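Local coordinates for 2-hydroxy-3-oxopropionate reductase (Polaromonas sp. JS666, PDB 4DLL), which probably catalyses the NAD(P)H-dependent reduction of 2-hydroxy-3-oxopropionate (tartronate semialdehyde) to glycerate, at residues G160-F173 against V182-G195. Sequence-based numbering, arbitrary orientation.
Sequences GTLVIMAGGKPADF and VFGRATHVGPHGSG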
ATOM      1  N   GLY A 160      15.422  -1.086 -15.814  1.00 31.86           N
ATOM      2  CA  GLY A 160      15.959  -2.351 -15.286  1.00 28.38           C
ATOM      3  C   GLY A 160      15.803  -2.427 -13.791  1.00 29.01           C
ATOM      4  O   GLY A 160      16.704  -2.888 -13.068  1.00 28.58           O
ATOM      5  N   THR A 161      14.659  -1.963 -13.311  1.00 28.54           N
ATOM      6  CA  THR A 161      14.387  -1.941 -11.879  1.00 29.01           C
ATOM      7  C   THR A 161      13.037  -2.683 -11.666  1.00 28.93           C
ATOM      8  O   THR A 161      12.271  -2.319 -10.785  1.00 26.18           O
ATOM      9  CB  THR A 161      14.263  -0.477 -11.344  1.00 29.01           C
ATOM     10  OG1 THR A 161      13.318   0.192 -12.170  1.00 31.81           O
ATOM     11  CG2 THR A 161      15.547   0.259 -11.495  1.00 29.64           C
ATOM     12  N   LEU A 162      12.752  -3.687 -12.521  1.00 29.03           N
ATOM     13  CA  LEU A 162      11.641  -4.632 -12.236  1.00 29.19           C
ATOM     14  C   LEU A 162      12.033  -5.379 -10.984  1.00 28.96           C
ATOM     15  O   LEU A 162      13.187  -5.394 -10.584  1.00 27.25           O
ATOM     16  CB  LEU A 162      11.368  -5.625 -13.375  1.00 26.76           C
ATOM     17  CG  LEU A 162      10.785  -4.936 -14.625  1.00 29.19           C
ATOM     18  CD1 LEU A 162      10.624  -5.927 -15.779  1.00 31.54           C
ATOM     19  CD2 LEU A 162       9.445  -4.129 -14.426  1.00 26.85           C
ATOM     20  N   VAL A 163      11.011  -5.934 -10.361  1.00 28.66           N
ATOM     21  CA  VAL A 163      11.131  -6.951  -9.329  1.00 28.56           C
ATOM     22  C   VAL A 163      10.591  -8.291  -9.901  1.00 28.73           C
ATOM     23  O   VAL A 163       9.535  -8.311 -10.549  1.00 29.60           O
ATOM     24  CB  VAL A 163      10.417  -6.351  -8.095  1.00 29.30           C
ATOM     25  CG1 VAL A 163       9.346  -7.205  -7.505  1.00 24.30           C
ATOM     26  CG2 VAL A 163      11.436  -5.734  -7.155  1.00 29.06           C
ATOM     27  N   ILE A 164      11.384  -9.351  -9.770  1.00 27.85           N
ATOM     28  CA  ILE A 164      11.142 -10.657 -10.386  1.00 27.86           C
ATOM     29  C   ILE A 164      11.069 -11.741  -9.313  1.00 27.88           C
ATOM     30  O   ILE A 164      11.951 -11.873  -8.431  1.00 27.24           O
ATOM     31  CB  ILE A 164      12.246 -11.030 -11.425  1.00 28.79           C
ATOM     32  CG1 ILE A 164      12.367  -9.985 -12.512  1.00 29.45           C
ATOM     33  CG2 ILE A 164      12.016 -12.402 -12.067  1.00 29.35           C
ATOM     34  CD1 ILE A 164      13.851  -9.776 -12.964  1.00 31.65           C
HETATM   35  N   MSE A 165       9.994 -12.507  -9.374  1.00 26.21           N
HETATM   36  CA  MSE A 165       9.697 -13.477  -8.362  1.00 27.34           C
HETATM   37  C   MSE A 165       9.758 -14.846  -9.001  1.00 25.87           C
HETATM   38  O   MSE A 165       8.830 -15.217  -9.796  1.00 26.08           O
HETATM   39  CB  MSE A 165       8.263 -13.270  -7.821  1.00 27.56           C
HETATM   40  CG  MSE A 165       7.968 -11.955  -7.081  1.00 35.51           C
HETATM   41 SE   MSE A 165       6.105 -11.426  -7.720  1.00 43.47          SE
HETATM   42  CE  MSE A 165       6.776 -10.618  -9.289  1.00 35.47           C
ATOM     43  N   ALA A 166      10.773 -15.600  -8.610  1.00 24.83           N
ATOM     44  CA  ALA A 166      11.168 -16.865  -9.267  1.00 25.75           C
ATOM     45  C   ALA A 166      10.806 -18.149  -8.526  1.00 25.70           C
ATOM     46  O   ALA A 166      10.952 -18.240  -7.295  1.00 25.19           O
ATOM     47  CB  ALA A 166      12.716 -16.835  -9.600  1.00 26.53           C
ATOM     48  N   GLY A 167      10.294 -19.142  -9.260  1.00 27.76           N
ATOM     49  CA  GLY A 167       9.992 -20.486  -8.686  1.00 27.36           C
ATOM     50  C   GLY A 167      10.876 -21.465  -9.434  1.00 29.34           C
ATOM     51  O   GLY A 167      10.989 -21.337 -10.652  1.00 28.79           O
ATOM     52  N   GLY A 168      11.542 -22.405  -8.724  1.00 30.41           N
ATOM     53  CA  GLY A 168      12.243 -23.533  -9.376  1.00 30.71           C
ATOM     54  C   GLY A 168      13.454 -23.985  -8.575  1.00 31.79           C
ATOM     55  O   GLY A 168      13.539 -23.714  -7.377  1.00 30.92           O
ATOM     56  N   LYS A 169      14.420 -24.612  -9.249  1.00 32.11           N
ATOM     57  CA  LYS A 169      15.547 -25.237  -8.546  1.00 32.71           C
ATOM     58  C   LYS A 169      16.694 -24.215  -8.378  1.00 31.44           C
ATOM     59  O   LYS A 169      16.848 -23.370  -9.213  1.00 31.44           O
ATOM     60  CB  LYS A 169      15.960 -26.570  -9.247  1.00 33.09           C
ATOM     61  CG  LYS A 169      14.741 -27.584  -9.436  1.00 36.62           C
ATOM     62  CD  LYS A 169      14.052 -28.013  -8.022  1.00 46.95           C
ATOM     63  CE  LYS A 169      12.516 -28.366  -8.039  1.00 47.78           C
ATOM     64  NZ  LYS A 169      11.549 -27.151  -7.897  1.00 45.47           N
ATOM     65  N   PRO A 170      17.470 -24.265  -7.276  1.00 31.08           N
ATOM     66  CA  PRO A 170      18.492 -23.221  -7.092  1.00 30.85           C
ATOM     67  C   PRO A 170      19.487 -23.159  -8.247  1.00 30.77           C
ATOM     68  O   PRO A 170      19.722 -22.086  -8.767  1.00 30.96           O
ATOM     69  CB  PRO A 170      19.170 -23.603  -5.769  1.00 30.36           C
ATOM     70  CG  PRO A 170      18.155 -24.312  -5.044  1.00 31.90           C
ATOM     71  CD  PRO A 170      17.436 -25.156  -6.111  1.00 31.78           C
ATOM     72  N   ALA A 171      20.008 -24.303  -8.685  1.00 31.82           N
ATOM     73  CA  ALA A 171      20.927 -24.360  -9.834  1.00 32.97           C
ATOM     74  C   ALA A 171      20.379 -23.716 -11.100  1.00 33.39           C
ATOM     75  O   ALA A 171      21.103 -23.026 -11.783  1.00 33.79           O
ATOM     76  CB  ALA A 171      21.342 -25.798 -10.121  1.00 32.96           C
ATOM     77  N   ASP A 172      19.098 -23.932 -11.411  1.00 33.65           N
ATOM     78  CA  ASP A 172      18.503 -23.327 -12.592  1.00 34.15           C
ATOM     79  C   ASP A 172      18.400 -21.795 -12.392  1.00 33.93           C
ATOM     80  O   ASP A 172      18.717 -21.005 -13.306  1.00 32.76           O
ATOM     81  CB  ASP A 172      17.125 -23.960 -12.866  1.00 35.38           C
ATOM     82  CG  ASP A 172      17.223 -25.402 -13.371  1.00 38.66           C
ATOM     83  OD1 ASP A 172      18.186 -25.709 -14.098  1.00 45.31           O
ATOM     84  OD2 ASP A 172      16.325 -26.229 -13.093  1.00 45.07           O
ATOM     85  N   PHE A 173      17.981 -21.384 -11.177  1.00 32.46           N
ATOM     86  CA  PHE A 173      17.863 -19.990 -10.859  1.00 30.61           C
ATOM     87  C   PHE A 173      19.224 -19.320 -10.956  1.00 30.94           C
ATOM     88  O   PHE A 173      19.298 -18.219 -11.488  1.00 29.04           O
ATOM     89  CB  PHE A 173      17.254 -19.780  -9.453  1.00 31.19           C
ATOM     90  CG  PHE A 173      17.272 -18.344  -8.991  1.00 28.63           C
ATOM     91  CD1 PHE A 173      16.261 -17.448  -9.422  1.00 25.14           C
ATOM     92  CD2 PHE A 173      18.294 -17.885  -8.134  1.00 26.93           C
ATOM     93  CE1 PHE A 173      16.233 -16.124  -9.023  1.00 24.06           C
ATOM     94  CE2 PHE A 173      18.314 -16.529  -7.712  1.00 24.94           C
ATOM     95  CZ  PHE A 173      17.282 -15.637  -8.143  1.00 26.63           C
ATOM     96  N   VAL A 182      19.558  -8.199 -15.749  1.00 30.19           N
ATOM     97  CA  VAL A 182      19.346  -7.210 -16.794  1.00 29.53           C
ATOM     98  C   VAL A 182      17.968  -6.543 -16.603  1.00 29.11           C
ATOM     99  O   VAL A 182      17.783  -5.358 -16.925  1.00 26.88           O
ATOM    100  CB  VAL A 182      19.463  -7.864 -18.213  1.00 30.78           C
ATOM    101  CG1 VAL A 182      19.189  -6.866 -19.332  1.00 32.52           C
ATOM    102  CG2 VAL A 182      20.832  -8.448 -18.434  1.00 32.78           C
ATOM    103  N   PHE A 183      16.987  -7.302 -16.102  1.00 28.54           N
ATOM    104  CA  PHE A 183      15.617  -6.745 -16.026  1.00 28.22           C
ATOM    105  C   PHE A 183      15.306  -6.135 -14.677  1.00 27.07           C
ATOM    106  O   PHE A 183      14.541  -5.183 -14.610  1.00 25.55           O
ATOM    107  CB  PHE A 183      14.564  -7.775 -16.324  1.00 29.28           C
ATOM    108  CG  PHE A 183      14.790  -8.531 -17.586  1.00 29.29           C
ATOM    109  CD1 PHE A 183      15.016  -7.864 -18.778  1.00 32.46           C
ATOM    110  CD2 PHE A 183      14.735  -9.925 -17.571  1.00 27.56           C
ATOM    111  CE1 PHE A 183      15.218  -8.589 -19.964  1.00 34.92           C
ATOM    112  CE2 PHE A 183      14.939 -10.659 -18.722  1.00 33.09           C
ATOM    113  CZ  PHE A 183      15.176  -9.994 -19.937  1.00 34.33           C
ATOM    114  N   GLY A 184      15.905  -6.661 -13.608  1.00 26.52           N
ATOM    115  CA  GLY A 184      15.702  -6.010 -12.317  1.00 27.44           C
ATOM    116  C   GLY A 184      16.274  -6.789 -11.193  1.00 27.92           C
ATOM    117  O   GLY A 184      17.242  -7.502 -11.371  1.00 29.00           O
ATOM    118  N   ARG A 185      15.709  -6.624 -10.011  1.00 28.16           N
ATOM    119  CA  ARG A 185      16.128  -7.442  -8.892  1.00 28.70           C
ATOM    120  C   ARG A 185      15.280  -8.754  -8.824  1.00 28.83           C
ATOM    121  O   ARG A 185      14.043  -8.696  -8.720  1.00 29.08           O
ATOM    122  CB  ARG A 185      16.031  -6.628  -7.591  1.00 28.14           C
ATOM    123  CG  ARG A 185      16.676  -7.323  -6.406  1.00 29.46           C
ATOM    124  CD  ARG A 185      16.475  -6.523  -5.062  1.00 31.41           C
ATOM    125  NE  ARG A 185      15.087  -6.130  -4.797  1.00 33.30           N
ATOM    126  CZ  ARG A 185      14.138  -6.951  -4.298  1.00 36.73           C
ATOM    127  NH1 ARG A 185      14.414  -8.231  -4.019  1.00 38.49           N
ATOM    128  NH2 ARG A 185      12.889  -6.498  -4.059  1.00 38.50           N
ATOM    129  N   ALA A 186      15.936  -9.918  -8.896  1.00 28.95           N
ATOM    130  CA  ALA A 186      15.230 -11.208  -8.824  1.00 28.33           C
ATOM    131  C   ALA A 186      15.467 -11.850  -7.485  1.00 28.34           C
ATOM    132  O   ALA A 186      16.562 -11.731  -6.900  1.00 27.10           O
ATOM    133  CB  ALA A 186      15.685 -12.164  -9.959  1.00 28.35           C
ATOM    134  N   THR A 187      14.431 -12.532  -7.006  1.00 26.58           N
ATOM    135  CA  THR A 187      14.418 -13.188  -5.723  1.00 27.54           C
ATOM    136  C   THR A 187      13.867 -14.589  -5.921  1.00 27.63           C
ATOM    137  O   THR A 187      12.763 -14.806  -6.528  1.00 27.03           O
ATOM    138  CB  THR A 187      13.486 -12.438  -4.738  1.00 27.53           C
ATOM    139  OG1 THR A 187      13.848 -11.047  -4.680  1.00 30.66           O
ATOM    140  CG2 THR A 187      13.554 -13.021  -3.337  1.00 30.18           C
ATOM    141  N   HIS A 188      14.592 -15.536  -5.368  1.00 27.08           N
ATOM    142  CA  HIS A 188      14.225 -16.927  -5.497  1.00 28.26           C
ATOM    143  C   HIS A 188      13.253 -17.276  -4.397  1.00 28.84           C
ATOM    144  O   HIS A 188      13.622 -17.266  -3.231  1.00 29.03           O
ATOM    145  CB  HIS A 188      15.466 -17.831  -5.501  1.00 27.42           C
ATOM    146  CG  HIS A 188      15.167 -19.253  -5.830  1.00 31.74           C
ATOM    147  ND1 HIS A 188      16.007 -20.291  -5.507  1.00 33.40           N
ATOM    148  CD2 HIS A 188      14.120 -19.806  -6.501  1.00 35.35           C
ATOM    149  CE1 HIS A 188      15.486 -21.421  -5.948  1.00 37.76           C
ATOM    150  NE2 HIS A 188      14.338 -21.152  -6.549  1.00 37.79           N
ATOM    151  N   VAL A 189      12.009 -17.570  -4.753  1.00 29.14           N
ATOM    152  CA  VAL A 189      10.952 -17.606  -3.735  1.00 30.42           C
ATOM    153  C   VAL A 189      10.631 -19.021  -3.261  1.00 32.07           C
ATOM    154  O   VAL A 189      10.048 -19.205  -2.182  1.00 34.25           O
ATOM    155  CB  VAL A 189       9.638 -16.921  -4.196  1.00 30.97           C
ATOM    156  CG1 VAL A 189       9.747 -15.373  -4.163  1.00 29.76           C
ATOM    157  CG2 VAL A 189       9.197 -17.417  -5.615  1.00 33.04           C
ATOM    158  N   GLY A 190      11.033 -20.027  -4.027  1.00 32.00           N
ATOM    159  CA  GLY A 190      10.665 -21.407  -3.719  1.00 31.31           C
ATOM    160  C   GLY A 190      10.757 -22.265  -4.981  1.00 31.34           C
ATOM    161  O   GLY A 190      11.347 -21.818  -5.964  1.00 31.50           O
ATOM    162  N   PRO A 191      10.150 -23.486  -4.961  1.00 31.05           N
ATOM    163  CA  PRO A 191      10.176 -24.490  -6.041  1.00 29.98           C
ATOM    164  C   PRO A 191       9.166 -24.141  -7.103  1.00 28.58           C
ATOM    165  O   PRO A 191       8.475 -23.167  -6.952  1.00 28.47           O
ATOM    166  CB  PRO A 191       9.812 -25.809  -5.322  1.00 30.83           C
ATOM    167  CG  PRO A 191       9.818 -25.466  -3.836  1.00 33.36           C
ATOM    168  CD  PRO A 191       9.447 -24.015  -3.772  1.00 30.97           C
ATOM    169  N   HIS A 192       9.164 -24.872  -8.221  1.00 28.88           N
ATOM    170  CA  HIS A 192       8.206 -24.649  -9.330  1.00 27.37           C
ATOM    171  C   HIS A 192       6.836 -24.198  -8.840  1.00 27.03           C
ATOM    172  O   HIS A 192       6.297 -24.812  -7.936  1.00 27.94           O
ATOM    173  CB  HIS A 192       8.038 -25.885 -10.225  1.00 26.73           C
ATOM    174  CG  HIS A 192       9.315 -26.518 -10.677  1.00 26.49           C
ATOM    175  ND1 HIS A 192      10.272 -25.852 -11.417  1.00 26.07           N
ATOM    176  CD2 HIS A 192       9.768 -27.791 -10.538  1.00 29.81           C
ATOM    177  CE1 HIS A 192      11.268 -26.678 -11.703  1.00 24.39           C
ATOM    178  NE2 HIS A 192      10.995 -27.856 -11.161  1.00 28.11           N
ATOM    179  N   GLY A 193       6.325 -23.101  -9.421  1.00 26.50           N
ATOM    180  CA  GLY A 193       5.016 -22.535  -9.149  1.00 26.50           C
ATOM    181  C   GLY A 193       5.037 -21.498  -8.060  1.00 27.65           C
ATOM    182  O   GLY A 193       4.107 -20.722  -7.952  1.00 26.54           O
ATOM    183  N   SER A 194       6.126 -21.472  -7.286  1.00 27.60           N
ATOM    184  CA  SER A 194       6.352 -20.451  -6.268  1.00 29.11           C
ATOM    185  C   SER A 194       6.372 -18.972  -6.748  1.00 28.83           C
ATOM    186  O   SER A 194       5.903 -18.080  -6.036  1.00 29.98           O
ATOM    187  CB  SER A 194       7.673 -20.742  -5.575  1.00 30.07           C
ATOM    188  OG  SER A 194       7.471 -21.650  -4.525  1.00 32.34           O
ATOM    189  N   GLY A 195       6.909 -18.729  -7.941  1.00 28.47           N
ATOM    190  CA  GLY A 195       6.957 -17.416  -8.517  1.00 26.64           C
ATOM    191  C   GLY A 195       5.530 -17.043  -8.810  1.00 27.39           C
ATOM    192  O   GLY A 195       5.096 -15.965  -8.433  1.00 25.50           O
TER
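His-188 NE2 donates to Gly-168 O at 2.8 Å. The oxygen sits in the plane of the imidazole, yet the N-H arrives well above the plane of the carbonyl, and at 143° the bond is bent. This edge bond and Phe-173, stacked on one face, help fix the turn of the ring. With CG of both residues anti to the backbone N (chi1 172° in Phe-173), the two side chains run antiparallel alongside each other. Their rings form an offset stack, planes 9° apart, and each CB lies over the other's ring: His-188 CB is 3.7 Å from the centroid of Phe-173, and Phe-173 CB covers the imidazole in the same way. An alanine in place of His-188 would probably leave Gly-168 O without this donor and Phe-173 CB without the imidazole beneath it, though the methyl could still sit over the phenyl ring.

Next to this, Gly-168 N reaches a lone pair of Gly-190 O, also at 2.8 Å, and ties the turn before helix 170-183 to the backbone at Gly-190. Lys-169 folds twice along its chain, roughly perpendicular to His-192, and brings NZ over the rim of one ring face, 3.2 Å from CD2.

Behind these ends the strands run parallel, Ile-164 N bonding Arg-185 O and Thr-187 N bonding Ile-164 O (2.9 Å). Ile-164 CB packs on Ala-186 CB at 3.9 Å, on the side where Phe-173 lies. On the other side Val-163 CG2 lies 3.5 Å from Arg-185 NH2, which donates a hydrogen bond to Glu-232 O of the second subunit. Strand 162-167, helix 170-183 and strand 184-190 thus make a beta-alpha-beta unit at one margin of the chain's Rossmann-type dinucleotide-binding domain.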